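PDB 3PGB: amine oxidase, which probably oxidises primary amines to aldehydes, as copper amine oxidases do, using a copper ion and a topaquinone cofactor built from its own chain. Local coordinates for residues 634-647 / 663-675. Sequence-based numbering, arbitrary orientation.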
loop_
_atom_site.group_PDB
_atom_site.type_symbol
_atom_site.label_atom_id
_atom_site.label_comp_id
_atom_site.label_asym_id
_atom_site.label_seq_id
_atom_site.Cartn_x
_atom_site.Cartn_y
_atom_site.Cartn_z
ATOM N N ASN A 634 29.245 -7.637 8.044
ATOM C CA ASN A 634 29.142 -8.444 6.829
ATOM C C ASN A 634 29.475 -7.655 5.565
ATOM O O ASN A 634 30.149 -8.157 4.656
ATOM C CB ASN A 634 27.727 -8.997 6.660
ATOM C CG ASN A 634 27.368 -10.033 7.690
ATOM O OD1 ASN A 634 28.209 -10.476 8.474
ATOM N ND2 ASN A 634 26.103 -10.431 7.693
ATOM N N LEU A 635 28.974 -6.425 5.509
ATOM C CA LEU A 635 29.010 -5.634 4.288
ATOM C C LEU A 635 30.263 -4.795 4.170
ATOM O O LEU A 635 30.826 -4.670 3.087
ATOM C CB LEU A 635 27.786 -4.716 4.216
ATOM C CG LEU A 635 26.457 -5.378 3.871
ATOM C CD1 LEU A 635 25.374 -4.321 3.774
ATOM C CD2 LEU A 635 26.572 -6.154 2.573
ATOM N N VAL A 636 30.684 -4.206 5.285
ATOM C CA VAL A 636 31.767 -3.231 5.286
ATOM C C VAL A 636 31.395 -2.102 4.307
ATOM O O VAL A 636 30.433 -1.384 4.564
ATOM C CB VAL A 636 33.134 -3.903 5.014
ATOM C CG1 VAL A 636 34.276 -2.911 5.187
ATOM C CG2 VAL A 636 33.323 -5.077 5.958
ATOM N N HIS A 637 32.100 -1.955 3.188
ATOM C CA HIS A 637 31.804 -0.862 2.250
ATOM C C HIS A 637 30.945 -1.296 1.044
ATOM O O HIS A 637 30.717 -0.494 0.135
ATOM C CB HIS A 637 33.107 -0.217 1.750
ATOM C CG HIS A 637 33.943 0.385 2.837
ATOM N ND1 HIS A 637 33.483 1.390 3.663
ATOM C CD2 HIS A 637 35.222 0.146 3.216
ATOM C CE1 HIS A 637 34.434 1.732 4.513
ATOM N NE2 HIS A 637 35.502 0.994 4.261
ATOM N N ALA A 638 30.444 -2.534 1.060
ATOM C CA ALA A 638 29.862 -3.165 -0.134
ATOM C C ALA A 638 28.440 -2.726 -0.525
ATOM O O ALA A 638 28.016 -2.952 -1.659
ATOM C CB ALA A 638 29.908 -4.687 0.008
ATOM N N ALA A 639 27.704 -2.119 0.403
ATOM C CA ALA A 639 26.311 -1.730 0.151
ATOM C C ALA A 639 25.925 -0.492 0.956
ATOM O O ALA A 639 25.012 -0.536 1.781
ATOM C CB ALA A 639 25.388 -2.881 0.479
ATOM N N HIS A 640 26.620 0.617 0.716
ATOM C CA HIS A 640 26.353 1.852 1.462
ATOM C C HIS A 640 25.036 2.518 1.076
ATOM O O HIS A 640 24.566 3.420 1.766
ATOM C CB HIS A 640 27.496 2.851 1.291
ATOM C CG HIS A 640 28.662 2.595 2.190
ATOM N ND1 HIS A 640 28.549 2.574 3.562
ATOM C CD2 HIS A 640 29.970 2.384 1.916
ATOM C CE1 HIS A 640 29.736 2.343 4.094
ATOM N NE2 HIS A 640 30.614 2.223 3.116
ATOM N N TRP A 641 24.467 2.096 -0.045
ATOM C CA TRP A 641 23.174 2.599 -0.503
ATOM C C TRP A 641 22.030 2.093 0.376
ATOM O O TRP A 641 20.947 2.678 0.382
ATOM C CB TRP A 641 22.925 2.185 -1.957
ATOM C CG TRP A 641 23.153 0.736 -2.193
ATOM C CD1 TRP A 641 24.282 0.160 -2.680
ATOM C CD2 TRP A 641 22.247 -0.330 -1.914
ATOM N NE1 TRP A 641 24.137 -1.199 -2.736
ATOM C CE2 TRP A 641 22.894 -1.528 -2.268
ATOM C CE3 TRP A 641 20.945 -0.391 -1.408
ATOM C CZ2 TRP A 641 22.284 -2.772 -2.137
ATOM C CZ3 TRP A 641 20.339 -1.629 -1.283
ATOM C CH2 TRP A 641 21.009 -2.800 -1.643
ATOM N N ALA A 642 22.265 1.008 1.107
ATOM C CA ALA A 642 21.231 0.411 1.952
ATOM C C ALA A 642 20.967 1.196 3.238
ATOM O O ALA A 642 20.071 0.838 3.995
ATOM C CB ALA A 642 21.595 -1.025 2.291
ATOM N N GLU A 643 21.716 2.266 3.488
ATOM C CA GLU A 643 21.687 2.922 4.799
ATOM C C GLU A 643 20.631 4.021 4.971
ATOM O O GLU A 643 20.424 4.487 6.091
ATOM C CB GLU A 643 23.071 3.478 5.124
ATOM C CG GLU A 643 24.163 2.406 5.085
ATOM C CD GLU A 643 25.543 2.949 5.380
ATOM O OE1 GLU A 643 25.683 4.171 5.617
ATOM O OE2 GLU A 643 26.489 2.134 5.376
ATOM N N TYR A 644 19.990 4.445 3.878
ATOM C CA TYR A 644 18.928 5.462 3.924
ATOM C C TYR A 644 17.794 5.132 2.936
ATOM O O TYR A 644 17.991 4.376 1.986
ATOM C CB TYR A 644 19.491 6.862 3.621
ATOM C CG TYR A 644 20.569 7.327 4.577
ATOM C CD1 TYR A 644 20.282 8.219 5.608
ATOM C CD2 TYR A 644 21.886 6.875 4.447
ATOM C CE1 TYR A 644 21.273 8.644 6.489
ATOM C CE2 TYR A 644 22.878 7.290 5.324
ATOM C CZ TYR A 644 22.563 8.170 6.344
ATOM O OH TYR A 644 23.545 8.582 7.214
ATOM N N ASP A 645 16.615 5.714 3.160
ATOM C CA ASP A 645 15.452 5.472 2.299
ATOM C C ASP A 645 15.577 6.210 0.974
ATOM O O ASP A 645 15.233 5.680 -0.073
ATOM C CB ASP A 645 14.152 5.938 2.968
ATOM C CG ASP A 645 13.925 5.320 4.333
ATOM O OD1 ASP A 645 13.301 5.997 5.183
ATOM O OD2 ASP A 645 14.363 4.175 4.558
ATOM N N VAL A 646 16.034 7.454 1.036
ATOM C CA VAL A 646 16.077 8.335 -0.130
ATOM C C VAL A 646 17.415 9.046 -0.136
ATOM O O VAL A 646 17.829 9.604 0.868
ATOM C CB VAL A 646 14.914 9.359 -0.104
ATOM C CG1 VAL A 646 15.123 10.465 -1.133
ATOM C CG2 VAL A 646 13.582 8.652 -0.335
ATOM N N GLN A 647 18.089 8.996 -1.276
ATOM C CA GLN A 647 19.438 9.508 -1.406
ATOM C C GLN A 647 19.560 10.203 -2.760
ATOM O O GLN A 647 19.214 9.633 -3.792
ATOM C CB GLN A 647 20.451 8.359 -1.254
ATOM C CG GLN A 647 20.415 7.714 0.138
ATOM C CD GLN A 647 21.303 6.497 0.273
ATOM O OE1 GLN A 647 22.432 6.597 0.744
ATOM N NE2 GLN A 647 20.794 5.333 -0.127
ATOM N N ASN A 663 31.112 -6.408 -5.814
ATOM C CA ASN A 663 31.386 -5.705 -4.553
ATOM C C ASN A 663 31.659 -6.732 -3.436
ATOM O O ASN A 663 32.503 -6.516 -2.573
ATOM C CB ASN A 663 30.222 -4.781 -4.144
ATOM C CG ASN A 663 30.219 -3.425 -4.885
ATOM O OD1 ASN A 663 31.050 -3.154 -5.756
ATOM N ND2 ASN A 663 29.266 -2.575 -4.525
ATOM N N SER A 664 30.946 -7.853 -3.478
ATOM C CA SER A 664 31.117 -8.954 -2.525
ATOM C C SER A 664 32.508 -9.599 -2.532
ATOM O O SER A 664 32.874 -10.293 -1.589
ATOM C CB SER A 664 30.100 -10.050 -2.839
ATOM O OG SER A 664 30.335 -10.583 -4.131
ATOM N N GLN A 665 33.263 -9.403 -3.608
ATOM C CA GLN A 665 34.578 -10.023 -3.742
ATOM C C GLN A 665 35.650 -9.256 -2.977
ATOM O O GLN A 665 36.691 -9.819 -2.644
ATOM C CB GLN A 665 34.969 -10.153 -5.220
ATOM C CG GLN A 665 33.980 -10.958 -6.055
ATOM C CD GLN A 665 33.717 -12.337 -5.486
ATOM O OE1 GLN A 665 34.463 -13.284 -5.752
ATOM N NE2 GLN A 665 32.646 -12.461 -4.693
ATOM N N ASP A 666 35.386 -7.983 -2.694
ATOM C CA ASP A 666 36.342 -7.133 -1.989
ATOM C C ASP A 666 35.591 -6.056 -1.187
ATOM O O ASP A 666 35.556 -4.878 -1.554
ATOM C CB ASP A 666 37.312 -6.516 -3.003
ATOM C CG ASP A 666 38.591 -6.007 -2.367
ATOM O OD1 ASP A 666 38.594 -5.724 -1.153
ATOM O OD2 ASP A 666 39.596 -5.884 -3.098
ATOM N N ILE A 667 35.001 -6.481 -0.075
ATOM C CA ILE A 667 34.111 -5.615 0.692
ATOM C C ILE A 667 34.827 -4.420 1.329
ATOM O O ILE A 667 34.191 -3.416 1.648
ATOM C CB ILE A 667 33.312 -6.410 1.759
ATOM C CG1 ILE A 667 34.215 -6.910 2.889
ATOM C CG2 ILE A 667 32.571 -7.580 1.105
ATOM C CD1 ILE A 667 33.534 -7.924 3.809
ATOM N N HIS A 668 36.142 -4.521 1.495
ATOM C CA HIS A 668 36.943 -3.401 2.003
ATOM C C HIS A 668 37.373 -2.422 0.905
ATOM O O HIS A 668 37.765 -1.297 1.203
ATOM C CB HIS A 668 38.162 -3.922 2.764
ATOM C CG HIS A 668 37.820 -4.552 4.079
ATOM N ND1 HIS A 668 37.576 -3.812 5.217
ATOM C CD2 HIS A 668 37.666 -5.851 4.433
ATOM C CE1 HIS A 668 37.294 -4.631 6.217
ATOM N NE2 HIS A 668 37.347 -5.874 5.769
ATOM N N ASN A 669 37.305 -2.854 -0.354
ATOM C CA ASN A 669 37.581 -1.990 -1.499
ATOM C C ASN A 669 36.751 -2.437 -2.721
ATOM O O ASN A 669 37.284 -3.016 -3.666
ATOM C CB ASN A 669 39.087 -1.989 -1.802
ATOM C CG ASN A 669 39.474 -1.014 -2.917
ATOM O OD1 ASN A 669 40.497 -1.196 -3.584
ATOM N ND2 ASN A 669 38.662 0.014 -3.126
ATOM N N PRO A 670 35.428 -2.185 -2.689
ATOM C CA PRO A 670 34.538 -2.606 -3.770
ATOM C C PRO A 670 34.656 -1.723 -5.015
ATOM O O PRO A 670 34.957 -0.534 -4.883
ATOM C CB PRO A 670 33.147 -2.438 -3.153
ATOM C CG PRO A 670 33.309 -1.375 -2.152
ATOM C CD PRO A 670 34.683 -1.543 -1.589
ATOM N N PRO A 671 34.410 -2.294 -6.215
ATOM C CA PRO A 671 34.386 -1.514 -7.446
ATOM C C PRO A 671 33.553 -0.240 -7.339
ATOM O O PRO A 671 34.049 0.846 -7.658
ATOM C CB PRO A 671 33.786 -2.488 -8.461
ATOM C CG PRO A 671 34.281 -3.808 -8.018
ATOM C CD PRO A 671 34.326 -3.741 -6.501
ATOM N N VAL A 672 32.313 -0.371 -6.880
ATOM C CA VAL A 672 31.462 0.792 -6.623
ATOM C C VAL A 672 31.192 0.907 -5.125
ATOM O O VAL A 672 30.517 0.063 -4.529
ATOM C CB VAL A 672 30.129 0.733 -7.399
ATOM C CG1 VAL A 672 29.324 2.008 -7.166
ATOM C CG2 VAL A 672 30.390 0.540 -8.880
ATOM N N ASP A 673 31.754 1.952 -4.533
ATOM C CA ASP A 673 31.506 2.322 -3.161
ATOM C C ASP A 673 30.574 3.533 -3.217
ATOM O O ASP A 673 31.008 4.666 -3.471
ATOM C CB ASP A 673 32.836 2.657 -2.488
ATOM C CG ASP A 673 32.686 3.058 -1.034
ATOM O OD1 ASP A 673 31.643 3.649 -0.677
ATOM O OD2 ASP A 673 33.640 2.802 -0.258
ATOM N N PHE A 674 29.285 3.274 -2.996
ATOM C CA PHE A 674 28.248 4.304 -3.099
ATOM C C PHE A 674 28.553 5.534 -2.232
ATOM O O PHE A 674 28.251 6.655 -2.640
ATOM C CB PHE A 674 26.870 3.713 -2.753
ATOM C CG PHE A 674 25.717 4.633 -3.055
ATOM C CD1 PHE A 674 25.360 4.908 -4.368
ATOM C CD2 PHE A 674 24.985 5.220 -2.032
ATOM C CE1 PHE A 674 24.299 5.756 -4.654
ATOM C CE2 PHE A 674 23.918 6.067 -2.317
ATOM C CZ PHE A 674 23.580 6.335 -3.623
ATOM N N SER A 675 29.166 5.336 -1.064
ATOM C CA SER A 675 29.537 6.468 -0.181
ATOM C C SER A 675 30.289 7.589 -0.886
ATOM O O SER A 675 30.102 8.762 -0.559
ATOM C CB SER A 675 30.393 6.002 1.001
ATOM O OG SER A 675 29.574 5.454 2.008
HETATM O O HOH W 1 28.542 0.807 -1.265
HETATM O O HOH W 2 37.994 -0.804 5.179
HETATM O O HOH W 3 27.466 5.266 3.867
#
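I667 packs against the type II' turn 635-638: its CD1 lies 3.6 Å from V636 CG2, the two side chains crossing at about a right angle, and its CG2 reaches A638 CB. From the same turn H637 N donates to I667 O (3.0 Å). V636 CG2 also sits over one face of the H668 ring in a CH-pi contact. At the other end W641 CB lies 4.0 Å from the centroid of the F674 ring, over its face, and Q647 OE1 approaches that ring at its edge. F674 CG is anti to the backbone N (chi1 -170°), which carries the ring under W641 CB, with CD2 3.5 Å from W641 CA. S675 OG stands 3.0 Å from H640 CG, over one face and offset toward the rim.

One amide, N663, bridges the turn's last residue and V672: ND2 donates to A638 O, OD1 accepts from V672 N. H640 NE2 shares a hydrogen bond with H637 ND1, in the plane of the H640 ring, and H640 ND1 donates to E643 OE2 (2.8 Å) from above the carboxylate plane. A water accepts from H640 N and F674 N and donates to H637 O. F674 also packs close to F677, a ligand of one calcium ion. The contact joins the loop leading into strand 646-650, with that strand's start, to the loop before strand 686-698. L635 and W641 pack on strand 374-389, A638 on strand 400-402, and D666 on 176-178.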